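Local coordinates for Thiol:disulfide interchange protein DsbA (PDB 4ZL8) that serves as a thioredoxin-fold oxidoreductase of the bacterial periplasm, probably forming disulfide bonds in other proteins by transferring its own to them, at residues T46-P49 against W50-L54; D180-I183 against E184-R187. The protein carries 1 engineered substitution. All blocks are in the same frame, centred on the assembly; numbering follows the deposited sequence. Where two conformers were deposited one is given.

Interactions 1 and 2 are local contacts within two helices of the thioredoxin fold that pack against each other and against strand 27-33. Residues 46-54 cover the last turns of helix 38-52 and the residues just after it, and the start of that helix carries the predicted redox-active pair Cys-37 and Cys-40; residues 180-187 lie near the end of the C-terminal helix 172-188. The centres of the two contacts are about 16 Å apart, yet their side chains meet. Trp-50 NE1 lies 2.9 Å from Asp-180 OD1, a probable hydrogen bond, and Trp-50 CZ2 packs 4.2 Å from Ile-183 CD1. Leu-54 CD2 approaches the same methyl group, Ile-183 CD1, at 4.3 Å, extending the apolar join between the helices.

Interaction 1: T46-P49 against W50-L54; sequences TIVP and WSEKL
Helix 38-52, whose first turn carries Cys-40 of the predicted redox-active pair with Cys-37, runs out where Ile-47, Val-48 and Pro-49 meet Trp-50 to Lys-53. Ile-47 CG1 lies 4.1 Å from Trp-50 CE3, the aliphatic branch meeting the benzo part of the indole at an oblique angle. Beyond this helical turn, Leu-54 CD2 sits 3.7 Å above one face of the Trp-50 ring, offset toward its rim. The indole reaches this place with CG anti to the backbone N (chi1 173°), and its NE1 is satisfied by Asp-180 of helix 172-188.

Two donors converge on Val-48 O. Ser-51 OG turns back to bond it at 2.8 Å, from a position tilted 19° out of the carbonyl plane, while Glu-52 N bonds the same oxygen at 3.2 Å. Glu-52 N also makes a weak bond to Pro-49 O, as the helix ends. Pro-49 has no N-H to give to the preceding turn, and the helix is kinked there.

Val-48 and Glu-52 run alongside each other, pointing the same way, with CG1 of Val-48 3.6 Å from OE2 of Glu-52. The extended Lys-53 chain passes Pro-49, CG coming 3.5 Å from Pro-49 O. Ile-47 and Ser-51 rest on Phe-60 of strand 58-64. The arrangement is that of the closing turn of the helix in a thioredoxin-type beta-alpha-beta unit, between strands 27-33 and 58-64.

Interaction 2: D180-I183 against E184-R187; sequences DYLI and EKER
Ile-183 and Arg-187, one helical turn apart, make the main side-chain contact. The CG2 branch of Ile-183 reaches within 3.6 Å of Arg-187 NH2 and approaches the guanidinium obliquely. The arginine leaves the helix in extended form and bends at chi3 (-68°), which carries its flat end back along the preceding turn. There NH1 forms a salt bridge of 3.2 Å with Glu-184 OE1, and Glu-184 CD lies at the edge of the guanidinium, in its plane. Glu-184 is itself bent at chi2 (-69°), and its CG passes 3.4 Å from Asp-180 O.

The backbone of helix 172-188, the C-terminal helix of the thioredoxin fold, is in regular alpha-helical hydrogen bonding. Glu-184 N bonds Asp-180 O at 3.0 Å and Arg-187 N bonds Ile-183 O at 2.9 Å; Lys-185 and Glu-186 repeat the pattern with Tyr-181 and Leu-182. Glu-186 CG lies 3.4 Å from Leu-182 O, the same oxygen that accepts the N-H of Glu-186.

Further out, Arg-187 and Glu-186 find partners beyond the helix. Arg-187 NE makes a salt bridge to Asp-57, so Asp-57 and Glu-184 would together hold the guanidinium and limit its rotation. The buried Glu-186 carboxylate is met by Tyr-162 at OE1 and by Lys-161 and Asn-159 at OE2, partners that would be expected to favour its charged form. Ile-183 rests on Ile-27, Val-29 and Val-58, while Leu-182 packs on Tyr-162 and Phe-164 of strand 162-165.

Interaction 1: T46-P49 against W50-L54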
ATOM      1  N   THR A  46     -13.238   2.120  -3.819  1.00 13.73           N
ATOM      2  CA  THR A  46     -13.410   0.755  -4.321  1.00 16.61           C
ATOM      3  C   THR A  46     -12.633  -0.242  -3.456  1.00 14.94           C
ATOM      4  O   THR A  46     -13.191  -1.242  -2.989  1.00 14.89           O
ATOM      5  CB  THR A  46     -12.963   0.667  -5.789  1.00 16.17           C
ATOM      6  OG1 THR A  46     -13.788   1.539  -6.584  1.00 18.46           O
ATOM      7  CG2 THR A  46     -13.110  -0.747  -6.325  1.00 17.26           C
ATOM      8  N   ILE A  47     -11.364   0.039  -3.202  1.00 12.55           N
ATOM      9  CA  ILE A  47     -10.514  -0.939  -2.543  1.00 12.58           C
ATOM     10  C   ILE A  47     -10.738  -0.961  -1.022  1.00 13.37           C
ATOM     11  O   ILE A  47     -10.625  -2.003  -0.399  1.00 14.42           O
ATOM     12  CB  ILE A  47      -9.009  -0.739  -2.906  1.00 14.48           C
ATOM     13  CG1 ILE A  47      -8.213  -1.952  -2.433  1.00 12.77           C
ATOM     14  CG2 ILE A  47      -8.432   0.577  -2.331  1.00 12.70           C
ATOM     15  CD1 ILE A  47      -6.816  -1.994  -2.945  1.00 14.81           C
ATOM     16  N   VAL A  48     -11.086   0.165  -0.415  1.00 13.94           N
ATOM     17  CA  VAL A  48     -11.257   0.183   1.037  1.00 14.04           C
ATOM     18  C   VAL A  48     -12.336  -0.794   1.525  1.00 15.05           C
ATOM     19  O   VAL A  48     -12.042  -1.670   2.344  1.00 16.76           O
ATOM     20  CB  VAL A  48     -11.479   1.612   1.576  1.00 17.01           C
ATOM     21  CG1 VAL A  48     -11.908   1.581   3.056  1.00 16.83           C
ATOM     22  CG2 VAL A  48     -10.195   2.450   1.433  1.00 16.42           C
ATOM     23  N   PRO A  49     -13.579  -0.676   1.049  1.00 13.82           N
ATOM     24  CA  PRO A  49     -14.563  -1.601   1.620  1.00 16.27           C
ATOM     25  C   PRO A  49     -14.241  -3.059   1.295  1.00 18.12           C
ATOM     26  O   PRO A  49     -14.484  -3.961   2.108  1.00 17.24           O
ATOM     27  CB  PRO A  49     -15.889  -1.173   0.981  1.00 17.03           C
ATOM     28  CG  PRO A  49     -15.511  -0.373  -0.235  1.00 20.66           C
ATOM     29  CD  PRO A  49     -14.156   0.223   0.032  1.00 17.64           C
ATOM     30  N   TRP A  50     -13.699  -3.313   0.117  1.00 15.56           N
ATOM     31  CA  TRP A  50     -13.313  -4.676  -0.256  1.00 14.54           C
ATOM     32  C   TRP A  50     -12.257  -5.221   0.695  1.00 13.95           C
ATOM     33  O   TRP A  50     -12.330  -6.376   1.152  1.00 15.29           O
ATOM     34  CB  TRP A  50     -12.788  -4.655  -1.702  1.00 13.59           C
ATOM     35  CG  TRP A  50     -12.186  -5.954  -2.211  1.00 13.26           C
ATOM     36  CD1 TRP A  50     -12.858  -6.978  -2.788  1.00 15.50           C
ATOM     37  CD2 TRP A  50     -10.807  -6.325  -2.220  1.00 12.54           C
ATOM     38  NE1 TRP A  50     -11.986  -7.988  -3.150  1.00 13.42           N
ATOM     39  CE2 TRP A  50     -10.718  -7.610  -2.804  1.00 13.66           C
ATOM     40  CE3 TRP A  50      -9.633  -5.696  -1.789  1.00 14.76           C
ATOM     41  CZ2 TRP A  50      -9.496  -8.279  -2.972  1.00 15.65           C
ATOM     42  CZ3 TRP A  50      -8.416  -6.359  -1.960  1.00 14.96           C
ATOM     43  CH2 TRP A  50      -8.362  -7.637  -2.551  1.00 15.49           C
ATOM     44  N   SER A  51     -11.284  -4.391   1.034  1.00 14.47           N
ATOM     45  CA  SER A  51     -10.177  -4.824   1.882  1.00 15.14           C
ATOM     46  C   SER A  51     -10.665  -5.162   3.291  1.00 18.25           C
ATOM     47  O   SER A  51     -10.081  -6.025   3.962  1.00 23.44           O
ATOM     48  CB  SER A  51      -9.077  -3.767   1.934  1.00 17.51           C
ATOM     49  OG  SER A  51      -9.457  -2.638   2.693  1.00 18.03           O
ATOM     50  N   GLU A  52     -11.752  -4.540   3.726  1.00 16.35           N
ATOM     51  CA  GLU A  52     -12.251  -4.741   5.078  1.00 18.57           C
ATOM     52  C   GLU A  52     -13.075  -6.023   5.199  1.00 21.23           C
ATOM     53  O   GLU A  52     -13.364  -6.482   6.315  1.00 24.24           O
ATOM     54  CB  GLU A  52     -13.048  -3.514   5.531  1.00 19.26           C
ATOM     55  CG  GLU A  52     -12.175  -2.286   5.712  1.00 21.99           C
ATOM     56  CD  GLU A  52     -12.951  -1.026   6.006  1.00 35.62           C
ATOM     57  OE1 GLU A  52     -14.200  -1.058   5.965  1.00 41.55           O
ATOM     58  OE2 GLU A  52     -12.295   0.006   6.269  1.00 42.03           O
ATOM     59  N   LYS A  53     -13.433  -6.622   4.064  1.00 16.23           N
ATOM     60  CA  LYS A  53     -14.267  -7.818   4.064  1.00 19.26           C
ATOM     61  C   LYS A  53     -13.540  -9.094   3.668  1.00 18.01           C
ATOM     62  O   LYS A  53     -14.185 -10.116   3.427  1.00 19.13           O
ATOM     63  CB  LYS A  53     -15.445  -7.619   3.116  1.00 21.83           C
ATOM     64  CG  LYS A  53     -16.370  -6.501   3.552  1.00 27.80           C
ATOM     65  CD  LYS A  53     -17.361  -6.156   2.461  1.00 39.14           C
ATOM     66  CE  LYS A  53     -17.982  -4.785   2.691  1.00 48.57           C
ATOM     67  NZ  LYS A  53     -18.635  -4.262   1.455  1.00 55.39           N
ATOM     68  N   LEU A  54     -12.217  -9.058   3.621  1.00 16.20           N
ATOM     69  CA  LEU A  54     -11.447 -10.232   3.210  1.00 15.86           C
ATOM     70  C   LEU A  54     -11.479 -11.293   4.302  1.00 15.33           C
ATOM     71  O   LEU A  54     -11.680 -10.977   5.463  1.00 18.29           O
ATOM     72  CB  LEU A  54     -10.011  -9.854   2.878  1.00 15.31           C
ATOM     73  CG  LEU A  54      -9.877  -8.938   1.648  1.00 15.19           C
ATOM     74  CD1 LEU A  54      -8.508  -8.254   1.610  1.00 18.46           C
ATOM     75  CD2 LEU A  54     -10.089  -9.755   0.408  1.00 17.07           C
TER

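Interaction 2: D180-I183 against E184-R187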
ATOM      1  N   ASP A 180      -9.537 -11.312  -6.319  1.00 10.09           N
ATOM      2  CA  ASP A 180     -10.290 -12.410  -5.729  1.00 10.81           C
ATOM      3  C   ASP A 180      -9.933 -13.730  -6.415  1.00 10.80           C
ATOM      4  O   ASP A 180      -9.767 -14.752  -5.750  1.00 10.64           O
ATOM      5  CB  ASP A 180     -11.792 -12.164  -5.898  1.00  9.24           C
ATOM      6  CG  ASP A 180     -12.337 -11.099  -4.959  1.00 13.48           C
ATOM      7  OD1 ASP A 180     -11.679 -10.780  -3.956  1.00 18.37           O
ATOM      8  OD2 ASP A 180     -13.459 -10.600  -5.240  1.00 17.17           O
ATOM      9  N   TYR A 181      -9.904 -13.730  -7.741  1.00 10.76           N
ATOM     10  CA  TYR A 181      -9.556 -14.906  -8.535  1.00 10.57           C
ATOM     11  C   TYR A 181      -8.182 -15.448  -8.146  1.00 11.49           C
ATOM     12  O   TYR A 181      -8.006 -16.653  -7.944  1.00 10.82           O
ATOM     13  CB  TYR A 181      -9.599 -14.515 -10.008  1.00 11.63           C
ATOM     14  CG  TYR A 181      -9.099 -15.521 -11.000  1.00 13.77           C
ATOM     15  CD1 TYR A 181      -9.970 -16.414 -11.619  1.00 15.45           C
ATOM     16  CD2 TYR A 181      -7.763 -15.537 -11.368  1.00 14.75           C
ATOM     17  CE1 TYR A 181      -9.511 -17.301 -12.570  1.00 16.94           C
ATOM     18  CE2 TYR A 181      -7.294 -16.411 -12.309  1.00 15.04           C
ATOM     19  CZ  TYR A 181      -8.161 -17.289 -12.911  1.00 18.17           C
ATOM     20  OH  TYR A 181      -7.684 -18.154 -13.874  1.00 23.59           O
ATOM     21  N   LEU A 182      -7.208 -14.554  -8.021  1.00  9.22           N
ATOM     22  CA  LEU A 182      -5.846 -14.963  -7.700  1.00 10.46           C
ATOM     23  C   LEU A 182      -5.725 -15.439  -6.256  1.00  9.59           C
ATOM     24  O   LEU A 182      -4.956 -16.359  -5.944  1.00 10.49           O
ATOM     25  CB  LEU A 182      -4.862 -13.836  -8.025  1.00  9.68           C
ATOM     26  CG  LEU A 182      -4.802 -13.560  -9.525  1.00 10.76           C
ATOM     27  CD1 LEU A 182      -4.040 -12.233  -9.742  1.00 12.48           C
ATOM     28  CD2 LEU A 182      -4.180 -14.677 -10.324  1.00 12.57           C
ATOM     29  N   ILE A 183      -6.500 -14.845  -5.365  1.00  8.67           N
ATOM     30  CA  ILE A 183      -6.583 -15.340  -3.998  1.00  9.30           C
ATOM     31  C   ILE A 183      -7.106 -16.778  -3.991  1.00 10.20           C
ATOM     32  O   ILE A 183      -6.523 -17.650  -3.324  1.00  9.92           O
ATOM     33  CB  ILE A 183      -7.462 -14.442  -3.105  1.00  9.06           C
ATOM     34  CG1 ILE A 183      -6.780 -13.084  -2.855  1.00 10.97           C
ATOM     35  CG2 ILE A 183      -7.765 -15.123  -1.787  1.00 10.80           C
ATOM     36  CD1 ILE A 183      -7.722 -12.039  -2.360  1.00 11.76           C
ATOM     37  N   GLU A 184      -8.171 -17.066  -4.734  1.00  9.48           N
ATOM     38  CA  GLU A 184      -8.665 -18.437  -4.820  1.00  9.03           C
ATOM     39  C   GLU A 184      -7.622 -19.389  -5.411  1.00  8.60           C
ATOM     40  O   GLU A 184      -7.495 -20.524  -4.976  1.00 10.48           O
ATOM     41  CB  GLU A 184      -9.960 -18.506  -5.637  1.00 10.94           C
ATOM     42  CG  GLU A 184     -11.155 -17.792  -4.993  1.00 10.13           C
ATOM     43  CD  GLU A 184     -11.700 -18.445  -3.752  1.00 11.63           C
ATOM     44  OE1 GLU A 184     -11.311 -19.578  -3.386  1.00 12.14           O
ATOM     45  OE2 GLU A 184     -12.544 -17.794  -3.106  1.00 12.99           O
ATOM     46  N   LYS A 185      -6.874 -18.920  -6.391  1.00 10.05           N
ATOM     47  CA  LYS A 185      -5.828 -19.726  -7.013  0.87 10.30           C
ATOM     48  C   LYS A 185      -4.823 -20.155  -5.940  1.00 10.21           C
ATOM     49  O   LYS A 185      -4.427 -21.331  -5.861  1.00 11.36           O
ATOM     50  CB  LYS A 185      -5.155 -18.911  -8.121  0.87 11.02           C
ATOM     51  CG  LYS A 185      -4.055 -19.651  -8.860  0.87 12.41           C
ATOM     52  CD  LYS A 185      -3.521 -18.809 -10.014  0.87 15.40           C
ATOM     53  CE  LYS A 185      -2.367 -19.470 -10.773  0.87 18.48           C
ATOM     54  NZ  LYS A 185      -2.796 -20.613 -11.619  0.87 24.97           N
ATOM     55  N   GLU A 186      -4.424 -19.196  -5.113  1.00 10.24           N
ATOM     56  CA  GLU A 186      -3.429 -19.473  -4.103  1.00 10.56           C
ATOM     57  C   GLU A 186      -4.014 -20.328  -2.972  1.00 10.48           C
ATOM     58  O   GLU A 186      -3.309 -21.166  -2.409  1.00 12.46           O
ATOM     59  CB  GLU A 186      -2.853 -18.166  -3.574  1.00 10.62           C
ATOM     60  CG  GLU A 186      -1.998 -17.422  -4.576  1.00 10.22           C
ATOM     61  CD  GLU A 186      -0.844 -18.258  -5.021  1.00 12.57           C
ATOM     62  OE1 GLU A 186      -0.886 -18.810  -6.130  1.00 13.74           O
ATOM     63  OE2 GLU A 186       0.091 -18.416  -4.218  1.00 15.45           O
ATOM     64  N   ARG A 187      -5.291 -20.138  -2.641  1.00  9.68           N
ATOM     65  CA  ARG A 187      -5.926 -20.967  -1.616  1.00  9.78           C
ATOM     66  C   ARG A 187      -5.995 -22.427  -2.044  1.00 12.01           C
ATOM     67  O   ARG A 187      -5.878 -23.332  -1.217  1.00 11.47           O
ATOM     68  CB  ARG A 187      -7.325 -20.436  -1.272  1.00  9.76           C
ATOM     69  CG  ARG A 187      -7.960 -21.122  -0.085  1.00 11.28           C
ATOM     70  CD  ARG A 187      -9.288 -20.499   0.309  1.00 12.19           C
ATOM     71  NE  ARG A 187      -9.124 -19.148   0.853  1.00 11.69           N
ATOM     72  CZ  ARG A 187      -9.561 -18.020   0.295  1.00 11.82           C
ATOM     73  NH1 ARG A 187     -10.223 -18.015  -0.868  1.00 12.17           N
ATOM     74  NH2 ARG A 187      -9.348 -16.876   0.909  1.00 11.46           N
TER